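Local coordinates for protein Pre-mRNA-splicing factor 38 (Chaetomium thermophilum, PDB 5F5T) that is probably required for pre-mRNA splicing, as a member of the PRP38 family of spliceosomal proteins, at residues Thr9-Glu14 / Gln55-Asn60. Residues are numbered along the deposited sequence; the frame is centred on the assembly and turned at random.
Sequences THRADE and QCFGVN
A small aromatic contact at the protein surface, without any hydrogen bond between the segments, joins the N-terminal part of helix 9-19 to the loop that links helix 50-55 to helix 61-71. H10 and R11, neighbours on the helix, receive the ring of F57 between them, one on each side. On the H10 side the two rings form a loose T-shaped (edge-to-face) pair: the imidazole edge is directed at the phenyl face, with centroids 5.4 Å apart and planes inclined at 70°. The nearest approach of H10 to the phenyl is made by its CB, which lies 3.6 Å from F57 CZ at the far end of the ring. On the other side, the R11 guanidinium runs almost parallel to the phenyl (planes 14° apart) but is displaced, so that NH2 reaches the CE1-CZ border of the ring, 3.5 Å from F57 CE1, and F57 CE1 lies over one guanidinium face. A bend at chi3 of R11 turns the group back to this position, while its NH1 forms a salt bridge with D8.

The loop reaches the helix through a type II beta turn from C56 to V59, in which G58 occupies the third position with positive phi, a conformation that favours glycine. Its CA sits over one face of the imidazole as a CH-pi contact, 3.5 Å from the centroid of the H10 ring and 3.3 Å from H10 ND1. The phenyl projects from the turn with CG anti to its backbone N (chi1 179°), which carries CE1 and CZ out to the helix. With an alanine at F57, the R11 NH2 group would probably lose the ring border beside it and the edge of the H10 ring its aromatic partner, leaving G58 as the imidazole's neighbour from this loop. Behind the turn, C56 and V59 pack on L91 and K94 of helix 87-98, and E14 makes a weak hydrogen bond to W52.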
# COMPACT_ATOMS: atom_id res chain seq x y z
N THR A 9 -22.94 25.93 1.86
CA THR A 9 -21.84 26.06 0.92
C THR A 9 -21.15 24.72 0.71
O THR A 9 -20.53 24.48 -0.33
CB THR A 9 -20.82 27.10 1.39
OG1 THR A 9 -19.53 26.80 0.84
CG2 THR A 9 -20.72 27.08 2.91
N HIS A 10 -21.26 23.84 1.71
CA HIS A 10 -20.59 22.54 1.69
C HIS A 10 -21.03 21.69 0.51
O HIS A 10 -20.20 21.10 -0.19
CB HIS A 10 -20.86 21.78 2.99
CG HIS A 10 -20.21 22.39 4.20
ND1 HIS A 10 -18.84 22.50 4.31
CD2 HIS A 10 -20.74 22.90 5.33
CE1 HIS A 10 -18.55 23.06 5.47
NE2 HIS A 10 -19.68 23.32 6.11
N ARG A 11 -22.34 21.64 0.31
CA ARG A 11 -22.93 20.86 -0.77
C ARG A 11 -22.48 21.40 -2.11
O ARG A 11 -22.21 20.64 -3.04
CB ARG A 11 -24.45 20.86 -0.67
CG ARG A 11 -25.11 19.73 -1.43
CD ARG A 11 -26.53 19.47 -0.95
NE ARG A 11 -26.56 18.87 0.38
CZ ARG A 11 -26.84 19.54 1.50
NH1 ARG A 11 -27.10 20.84 1.45
NH2 ARG A 11 -26.85 18.91 2.67
N ALA A 12 -22.42 22.72 -2.22
CA ALA A 12 -21.95 23.38 -3.43
C ALA A 12 -20.50 23.02 -3.74
O ALA A 12 -20.15 22.73 -4.89
CB ALA A 12 -22.11 24.89 -3.31
N ASP A 13 -19.65 23.05 -2.71
CA ASP A 13 -18.23 22.72 -2.88
C ASP A 13 -18.05 21.26 -3.28
O ASP A 13 -17.24 20.94 -4.17
CB ASP A 13 -17.45 23.01 -1.59
CG ASP A 13 -17.46 24.48 -1.23
OD1 ASP A 13 -17.22 25.32 -2.13
OD2 ASP A 13 -17.69 24.80 -0.04
N GLU A 14 -18.79 20.38 -2.63
CA GLU A 14 -18.71 18.95 -2.92
C GLU A 14 -19.16 18.70 -4.35
O GLU A 14 -18.52 17.96 -5.09
CB GLU A 14 -19.57 18.14 -1.95
CG GLU A 14 -19.79 16.70 -2.41
CD GLU A 14 -20.83 15.98 -1.60
OE1 GLU A 14 -20.86 16.16 -0.36
OE2 GLU A 14 -21.62 15.21 -2.19
N GLN A 55 -21.84 11.79 7.84
CA GLN A 55 -20.63 11.84 8.64
C GLN A 55 -19.46 12.51 7.92
O GLN A 55 -18.48 12.89 8.56
CB GLN A 55 -20.23 10.44 9.09
CG GLN A 55 -21.19 9.82 10.10
CD GLN A 55 -21.23 10.60 11.40
OE1 GLN A 55 -20.21 11.08 11.89
NE2 GLN A 55 -22.43 10.73 11.97
N CYS A 56 -19.54 12.62 6.60
CA CYS A 56 -18.48 13.27 5.84
C CYS A 56 -18.88 14.67 5.40
O CYS A 56 -18.06 15.42 4.88
CB CYS A 56 -18.12 12.43 4.61
SG CYS A 56 -17.36 10.86 5.02
N PHE A 57 -20.14 15.02 5.62
CA PHE A 57 -20.63 16.30 5.15
C PHE A 57 -19.95 17.46 5.87
O PHE A 57 -20.03 17.59 7.10
CB PHE A 57 -22.15 16.38 5.34
CG PHE A 57 -22.74 17.68 4.89
CD1 PHE A 57 -22.88 17.97 3.54
CD2 PHE A 57 -23.15 18.62 5.81
CE1 PHE A 57 -23.42 19.16 3.12
CE2 PHE A 57 -23.70 19.82 5.40
CZ PHE A 57 -23.83 20.09 4.06
N GLY A 58 -19.28 18.30 5.10
CA GLY A 58 -18.62 19.49 5.61
C GLY A 58 -17.55 19.27 6.66
O GLY A 58 -17.30 20.15 7.49
N VAL A 59 -16.90 18.11 6.64
CA VAL A 59 -15.91 17.78 7.65
C VAL A 59 -14.56 18.45 7.41
O VAL A 59 -14.27 18.93 6.32
CB VAL A 59 -15.66 16.27 7.75
CG1 VAL A 59 -16.92 15.57 8.19
CG2 VAL A 59 -15.16 15.73 6.43
N ASN A 60 -13.75 18.45 8.46
CA ASN A 60 -12.45 19.11 8.47
C ASN A 60 -11.33 18.11 8.71
O ASN A 60 -11.59 16.93 8.96
CB ASN A 60 -12.42 20.20 9.54
CG ASN A 60 -12.44 21.58 8.95
OD1 ASN A 60 -12.49 21.75 7.73
ND2 ASN A 60 -12.42 22.59 9.81